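Local coordinates for uncharacterized protein (Mycobacterium smegmatis, PDB 4TMD) that is of unknown function but carries a DUF5642 domain of the Mog1p/PsbP clan and is probably exported as a lipoprotein, at residues V92-P97 / D125-G130. Sequence-based numbering, arbitrary orientation.
Sequences VPLSDP and DARTVG
Leu94 packs against Arg127 and Val129, laying the irregular loop 92-97 over the start of strand 127-137 on one face of the large antiparallel sheet of this Mog1p/PsbP-clan domain. The apolar part centres on Leu94 CD2, which sits 3.7 Å from Arg127 CB and 3.8 Å from Val129 CG2 and so bridges the two residues that project from the strand to the loop side. Thr128 between them turns the other way, to Leu186 of helix 179-194. With CG anti to the backbone N (chi1 -178°), the Leu94 side chain runs alongside Arg127 and Val129, the side chains passing in opposite directions and CG as well as CD2 nearing Val129 CG2; its neighbours there include Val152 and Ser154 of strand 145-155. Val129 also turns both methyls to the loop backbone, CG2 coming within 3.5 Å of Ser95 O and CG1 almost as near, while Pro97 CD adds a looser contact to CG1. The Arg127 chain, bent at chi3 (-60°), brings its guanidinium beside the Val92-Leu94 part of the loop, and Leu94 CD2 and CB lie over one face of it, CD2 offset toward the rim. The polar links pass through water. Two waters lie in the guanidinium plane at its edge: one accepts from NH2 and donates to Val92 O, the other accepts from NH1 and from Leu94 N. Near the other end of the contact, a third water donates both to Asp96 OD1, at 3.1 Å, and to Thr128 O, at 2.8 Å.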
ATOM      1  N   VAL A  92       6.367   8.597   9.995  1.00 35.66           N
ATOM      2  CA  VAL A  92       5.002   8.111  10.179  1.00 28.13           C
ATOM      3  C   VAL A  92       5.029   6.897  11.082  1.00 30.59           C
ATOM      4  O   VAL A  92       5.812   5.974  10.851  1.00 28.22           O
ATOM      5  CB  VAL A  92       4.343   7.732   8.839  1.00 30.60           C
ATOM      6  CG1 VAL A  92       2.859   7.468   9.032  1.00 29.75           C
ATOM      7  CG2 VAL A  92       4.545   8.832   7.822  1.00 36.55           C
ATOM      8  N   PRO A  93       4.200   6.894  12.137  1.00 30.82           N
ATOM      9  CA  PRO A  93       4.134   5.683  12.962  1.00 34.10           C
ATOM     10  C   PRO A  93       3.690   4.480  12.117  1.00 25.37           C
ATOM     11  O   PRO A  93       2.669   4.538  11.429  1.00 29.83           O
ATOM     12  CB  PRO A  93       3.091   6.036  14.030  1.00 36.30           C
ATOM     13  CG  PRO A  93       3.070   7.544  14.065  1.00 39.32           C
ATOM     14  CD  PRO A  93       3.342   7.976  12.653  1.00 37.10           C
ATOM     15  N   LEU A  94       4.470   3.412  12.150  1.00 26.62           N
ATOM     16  CA  LEU A  94       4.207   2.254  11.304  1.00 26.55           C
ATOM     17  C   LEU A  94       3.125   1.337  11.873  1.00 28.64           C
ATOM     18  O   LEU A  94       3.183   0.948  13.034  1.00 30.12           O
ATOM     19  CB  LEU A  94       5.492   1.460  11.104  1.00 31.92           C
ATOM     20  CG  LEU A  94       5.394   0.238  10.193  1.00 25.86           C
ATOM     21  CD1 LEU A  94       5.331   0.661   8.740  1.00 19.82           C
ATOM     22  CD2 LEU A  94       6.572  -0.704  10.445  1.00 25.33           C
ATOM     23  N   SER A  95       2.146   0.979  11.053  1.00 26.58           N
ATOM     24  CA  SER A  95       1.158  -0.013  11.465  1.00 21.39           C
ATOM     25  C   SER A  95       1.788  -1.394  11.379  1.00 29.67           C
ATOM     26  O   SER A  95       2.181  -1.832  10.300  1.00 25.08           O
ATOM     27  CB  SER A  95      -0.101   0.072  10.596  1.00 33.92           C
ATOM     28  OG  SER A  95      -0.974  -1.014  10.870  1.00 29.94           O
ATOM     29  N   ASP A  96       1.896  -2.079  12.513  1.00 26.55           N
ATOM     30  CA  ASP A  96       2.649  -3.330  12.572  1.00 29.60           C
ATOM     31  C   ASP A  96       2.032  -4.335  13.557  1.00 37.78           C
ATOM     32  O   ASP A  96       2.526  -4.518  14.674  1.00 37.15           O
ATOM     33  CB  ASP A  96       4.110  -3.035  12.953  1.00 33.57           C
ATOM     34  CG  ASP A  96       5.033  -4.211  12.697  1.00 35.80           C
ATOM     35  OD1 ASP A  96       4.593  -5.186  12.045  1.00 41.94           O
ATOM     36  OD2 ASP A  96       6.198  -4.163  13.142  1.00 46.34           O
ATOM     37  N   PRO A  97       0.958  -5.012  13.131  1.00 28.43           N
ATOM     38  CA  PRO A  97       0.221  -5.960  13.974  1.00 30.89           C
ATOM     39  C   PRO A  97       1.086  -7.098  14.534  1.00 42.89           C
ATOM     40  O   PRO A  97       1.888  -7.674  13.790  1.00 44.53           O
ATOM     41  CB  PRO A  97      -0.833  -6.536  13.013  1.00 32.53           C
ATOM     42  CG  PRO A  97      -0.911  -5.596  11.881  1.00 30.10           C
ATOM     43  CD  PRO A  97       0.462  -5.006  11.745  1.00 30.78           C
ATOM     44  N   ASP A 125      17.811  -1.933   6.811  1.00 19.31           N
ATOM     45  CA  ASP A 125      17.572  -0.705   7.553  1.00 21.84           C
ATOM     46  C   ASP A 125      16.195  -0.124   7.269  1.00 22.79           C
ATOM     47  O   ASP A 125      16.025   1.091   7.190  1.00 20.88           O
ATOM     48  CB  ASP A 125      18.649   0.325   7.228  1.00 27.45           C
ATOM     49  CG  ASP A 125      20.031  -0.160   7.591  1.00 45.15           C
ATOM     50  OD1 ASP A 125      20.208  -0.627   8.744  1.00 40.33           O
ATOM     51  OD2 ASP A 125      20.926  -0.093   6.719  1.00 49.14           O
ATOM     52  N   ALA A 126      15.220  -1.003   7.098  1.00 19.03           N
ATOM     53  CA  ALA A 126      13.842  -0.585   6.907  1.00 17.50           C
ATOM     54  C   ALA A 126      12.956  -1.577   7.627  1.00 16.34           C
ATOM     55  O   ALA A 126      13.350  -2.725   7.839  1.00 22.94           O
ATOM     56  CB  ALA A 126      13.486  -0.509   5.407  1.00 16.45           C
ATOM     57  N   ARG A 127      11.781  -1.129   8.054  1.00 18.02           N
ATOM     58  CA  ARG A 127      10.772  -2.055   8.544  1.00 21.27           C
ATOM     59  C   ARG A 127       9.767  -2.232   7.427  1.00 18.80           C
ATOM     60  O   ARG A 127       9.393  -1.260   6.764  1.00 15.38           O
ATOM     61  CB  ARG A 127      10.089  -1.538   9.817  1.00 23.41           C
ATOM     62  CG  ARG A 127      10.920  -1.691  11.098  1.00 32.31           C
ATOM     63  CD  ARG A 127      10.253  -0.937  12.235  1.00 35.93           C
ATOM     64  NE  ARG A 127      10.157   0.484  11.905  1.00 49.76           N
ATOM     65  CZ  ARG A 127       9.347   1.357  12.501  1.00 52.55           C
ATOM     66  NH1 ARG A 127       8.526   0.968  13.479  1.00 35.24           N
ATOM     67  NH2 ARG A 127       9.360   2.626  12.105  1.00 43.13           N
ATOM     68  N   THR A 128       9.345  -3.465   7.204  1.00 13.88           N
ATOM     69  CA  THR A 128       8.361  -3.723   6.167  1.00 14.58           C
ATOM     70  C   THR A 128       7.182  -4.505   6.712  1.00 14.54           C
ATOM     71  O   THR A 128       7.325  -5.381   7.574  1.00 18.49           O
ATOM     72  CB  THR A 128       8.976  -4.476   4.985  1.00 13.46           C
ATOM     73  OG1 THR A 128       9.530  -5.709   5.450  1.00 18.05           O
ATOM     74  CG2 THR A 128      10.081  -3.643   4.328  1.00 10.13           C
ATOM     75  N   VAL A 129       6.011  -4.173   6.197  1.00 14.33           N
ATOM     76  CA  VAL A 129       4.761  -4.802   6.615  1.00 16.62           C
ATOM     77  C   VAL A 129       3.930  -5.069   5.361  1.00 15.44           C
ATOM     78  O   VAL A 129       3.818  -4.194   4.501  1.00 16.90           O
ATOM     79  CB  VAL A 129       3.963  -3.908   7.589  1.00 15.91           C
ATOM     80  CG1 VAL A 129       2.638  -4.597   7.975  1.00 20.92           C
ATOM     81  CG2 VAL A 129       4.786  -3.588   8.830  1.00 18.53           C
ATOM     82  N   GLY A 130       3.372  -6.266   5.235  1.00 16.39           N
ATOM     83  CA  GLY A 130       2.528  -6.574   4.085  1.00 15.59           C
ATOM     84  C   GLY A 130       1.134  -6.909   4.571  1.00 19.19           C
ATOM     85  O   GLY A 130       1.009  -7.550   5.608  1.00 14.52           O
TER
HETATM   86  O   HOH W   1       8.013   5.164  12.325  1.00 48.13           O
HETATM   87  O   HOH W   2       6.740   2.737  14.176  1.00 42.07           O
HETATM   88  O   HOH W   3       6.939  -6.136  10.195  1.00 37.11           O